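PDB 3N0X: possible substrate binding protein of ABC transporter system from Rhodopseudomonas palustris, which probably binds branched-chain amino acids or related ligands and delivers them to an ABC transporter for uptake. Local coordinates for residues T41-K46 with K301-D306. Sequence-based numbering, arbitrary orientation. Where two conformers were deposited one is given.
Sequences TLDGRK and KAKSTD
Asp-43 and Lys-303 form a salt bridge at the surface of this periplasmic binding protein, where the beta hairpin at the edge of a mixed sheet meets the loop that follows helix 283-302. A type I' turn from Leu-42 to Arg-45 makes the hairpin tight, closed by paired backbone bonds between those two residues, and it presents Asp-43 and Arg-45 to the loop. Lys-303, with positive phi, is where the chain leaves the helix. Although its CB points away from the hairpin, bends at chi2 (-67°) and chi4 bring the amine back to the carboxylate. The two side chains cross at about a right angle. The same NZ makes a weak hydrogen bond to the carbonyl of Gln-300. Arg-45 stretches its chain from CG to NE and turns the edge of its guanidinium to the carbonyl group of Lys-303, NH2 lying in van der Waals contact 3.6 Å from Lys-303 C. Leu-42, at the start of the turn, packs on Val-296 and Val-299 of the helix. Within the loop, Ser-304 OG accepts from Asp-306 N in an ST turn, and Asp-306 caps helix 307-314. In the salt bridge itself, Lys-303 NZ sits 2.8 Å from Asp-43 OD2, approaching from above the carboxylate, 36° out of its plane.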
ATOM      1  N   THR A  41      23.051   3.929  15.470  1.00 20.65           N
ATOM      2  CA  THR A  41      22.842   4.295  16.868  0.50 22.58           C
ATOM      3  C   THR A  41      21.909   5.477  16.900  1.00 23.44           C
ATOM      4  O   THR A  41      21.949   6.325  16.012  1.00 22.13           O
ATOM      5  CB  THR A  41      24.124   4.705  17.620  0.50 24.13           C
ATOM      6  OG1 THR A  41      24.613   5.954  17.107  0.50 27.64           O
ATOM      7  CG2 THR A  41      25.193   3.618  17.492  0.50 24.57           C
ATOM      8  N   LEU A  42      21.083   5.522  17.944  1.00 23.89           N
ATOM      9  CA  LEU A  42      20.092   6.562  18.148  1.00 25.74           C
ATOM     10  C   LEU A  42      20.121   6.974  19.611  1.00 26.89           C
ATOM     11  O   LEU A  42      19.808   6.158  20.486  1.00 27.41           O
ATOM     12  CB  LEU A  42      18.684   6.038  17.801  1.00 25.72           C
ATOM     13  CG  LEU A  42      17.549   7.061  17.934  1.00 27.40           C
ATOM     14  CD1 LEU A  42      17.707   8.202  16.916  1.00 28.59           C
ATOM     15  CD2 LEU A  42      16.207   6.327  17.736  1.00 26.61           C
ATOM     16  N   ASP A  43      20.494   8.225  19.869  1.00 30.52           N
ATOM     17  CA  ASP A  43      20.562   8.749  21.242  1.00 32.76           C
ATOM     18  C   ASP A  43      21.352   7.769  22.132  1.00 33.93           C
ATOM     19  O   ASP A  43      20.904   7.429  23.228  1.00 34.41           O
ATOM     20  CB  ASP A  43      19.145   8.960  21.803  1.00 33.59           C
ATOM     21  CG  ASP A  43      18.367  10.029  21.048  1.00 38.22           C
ATOM     22  OD1 ASP A  43      18.993  10.916  20.427  1.00 46.25           O
ATOM     23  OD2 ASP A  43      17.117   9.997  21.086  1.00 44.88           O
ATOM     24  N   GLY A  44      22.481   7.275  21.622  1.00 34.24           N
ATOM     25  CA  GLY A  44      23.341   6.350  22.375  1.00 35.87           C
ATOM     26  C   GLY A  44      22.983   4.866  22.317  1.00 36.64           C
ATOM     27  O   GLY A  44      23.775   4.009  22.738  1.00 36.89           O
ATOM     28  N   ARG A  45      21.791   4.538  21.822  1.00 34.12           N
ATOM     29  CA  ARG A  45      21.365   3.152  21.760  1.00 33.62           C
ATOM     30  C   ARG A  45      21.783   2.559  20.432  1.00 29.37           C
ATOM     31  O   ARG A  45      21.460   3.119  19.389  1.00 26.52           O
ATOM     32  CB  ARG A  45      19.822   3.048  21.856  1.00 35.14           C
ATOM     33  CG  ARG A  45      19.135   3.677  23.101  1.00 44.80           C
ATOM     34  CD  ARG A  45      17.595   3.331  23.115  1.00 51.27           C
ATOM     35  NE  ARG A  45      16.795   4.145  24.056  1.00 56.48           N
ATOM     36  CZ  ARG A  45      16.466   5.428  23.865  1.00 54.74           C
ATOM     37  NH1 ARG A  45      16.873   6.086  22.779  1.00 56.60           N
ATOM     38  NH2 ARG A  45      15.739   6.068  24.767  1.00 54.01           N
ATOM     39  N   LYS A  46      22.444   1.410  20.457  1.00 26.17           N
ATOM     40  CA  LYS A  46      22.741   0.683  19.230  0.60 25.82           C
ATOM     41  C   LYS A  46      21.437   0.046  18.734  1.00 24.51           C
ATOM     42  O   LYS A  46      20.695  -0.542  19.507  1.00 24.85           O
ATOM     43  CB  LYS A  46      23.825  -0.378  19.445  0.60 27.48           C
ATOM     44  CG  LYS A  46      23.985  -1.473  18.332  0.60 25.87           C
ATOM     45  CD  LYS A  46      24.317  -1.000  16.925  0.60 27.81           C
ATOM     46  CE  LYS A  46      25.345   0.118  16.893  0.60 20.57           C
ATOM     47  NZ  LYS A  46      25.832   0.430  15.538  0.60 32.03           N
ATOM     48  N   LYS A 301      11.471  11.072  19.643  1.00 18.56           N
ATOM     49  CA  LYS A 301      10.513  11.990  20.233  0.50 18.89           C
ATOM     50  C   LYS A 301      10.148  11.585  21.665  1.00 19.90           C
ATOM     51  O   LYS A 301      10.099  12.455  22.553  1.00 21.48           O
ATOM     52  CB  LYS A 301       9.258  12.105  19.374  0.50 18.53           C
ATOM     53  CG  LYS A 301       8.274  13.117  19.926  0.50 18.24           C
ATOM     54  CD  LYS A 301       7.058  13.262  19.045  0.50 17.11           C
ATOM     55  CE  LYS A 301       5.868  13.782  19.858  0.50 20.62           C
ATOM     56  NZ  LYS A 301       4.582  13.704  19.114  0.50 21.13           N
ATOM     57  N   ALA A 302       9.926  10.286  21.896  1.00 19.29           N
ATOM     58  CA  ALA A 302       9.554   9.762  23.218  1.00 20.13           C
ATOM     59  C   ALA A 302      10.711   9.772  24.202  1.00 21.48           C
ATOM     60  O   ALA A 302      10.485   9.778  25.430  1.00 21.49           O
ATOM     61  CB  ALA A 302       8.994   8.352  23.086  1.00 19.76           C
ATOM     62  N   LYS A 303      11.939   9.738  23.693  1.00 21.09           N
ATOM     63  CA  LYS A 303      13.152   9.619  24.526  1.00 21.73           C
ATOM     64  C   LYS A 303      13.097   8.386  25.442  1.00 23.14           C
ATOM     65  O   LYS A 303      13.650   8.371  26.565  1.00 21.80           O
ATOM     66  CB  LYS A 303      13.394  10.917  25.294  1.00 24.55           C
ATOM     67  CG  LYS A 303      13.695  12.134  24.380  1.00 30.64           C
ATOM     68  CD  LYS A 303      15.044  11.965  23.644  1.00 42.52           C
ATOM     69  CE  LYS A 303      15.322  13.068  22.605  1.00 47.18           C
ATOM     70  NZ  LYS A 303      15.981  12.497  21.359  1.00 42.36           N
ATOM     71  N   SER A 304      12.455   7.336  24.939  1.00 20.30           N
ATOM     72  CA  SER A 304      12.166   6.133  25.695  1.00 20.51           C
ATOM     73  C   SER A 304      11.627   5.084  24.747  1.00 21.10           C
ATOM     74  O   SER A 304      11.085   5.426  23.680  1.00 23.16           O
ATOM     75  CB  SER A 304      11.091   6.417  26.789  1.00 22.61           C
ATOM     76  OG  SER A 304      10.779   5.258  27.547  1.00 24.01           O
ATOM     77  N   THR A 305      11.748   3.825  25.142  1.00 21.14           N
ATOM     78  CA  THR A 305      11.052   2.733  24.465  1.00 22.71           C
ATOM     79  C   THR A 305       9.856   2.187  25.271  1.00 22.08           C
ATOM     80  O   THR A 305       9.250   1.180  24.889  1.00 23.35           O
ATOM     81  CB  THR A 305      11.996   1.596  24.069  1.00 24.64           C
ATOM     82  OG1 THR A 305      12.593   1.036  25.231  1.00 26.45           O
ATOM     83  CG2 THR A 305      13.123   2.095  23.140  1.00 27.69           C
ATOM     84  N   ASP A 306       9.500   2.849  26.372  1.00 20.22           N
ATOM     85  CA  ASP A 306       8.295   2.514  27.147  1.00 20.49           C
ATOM     86  C   ASP A 306       7.079   2.578  26.201  1.00 19.83           C
ATOM     87  O   ASP A 306       6.905   3.565  25.490  1.00 19.42           O
ATOM     88  CB  ASP A 306       8.099   3.521  28.276  1.00 21.00           C
ATOM     89  CG  ASP A 306       6.800   3.333  28.999  1.00 25.02           C
ATOM     90  OD1 ASP A 306       6.694   2.380  29.794  1.00 26.97           O
ATOM     91  OD2 ASP A 306       5.857   4.141  28.800  1.00 25.27           O
TER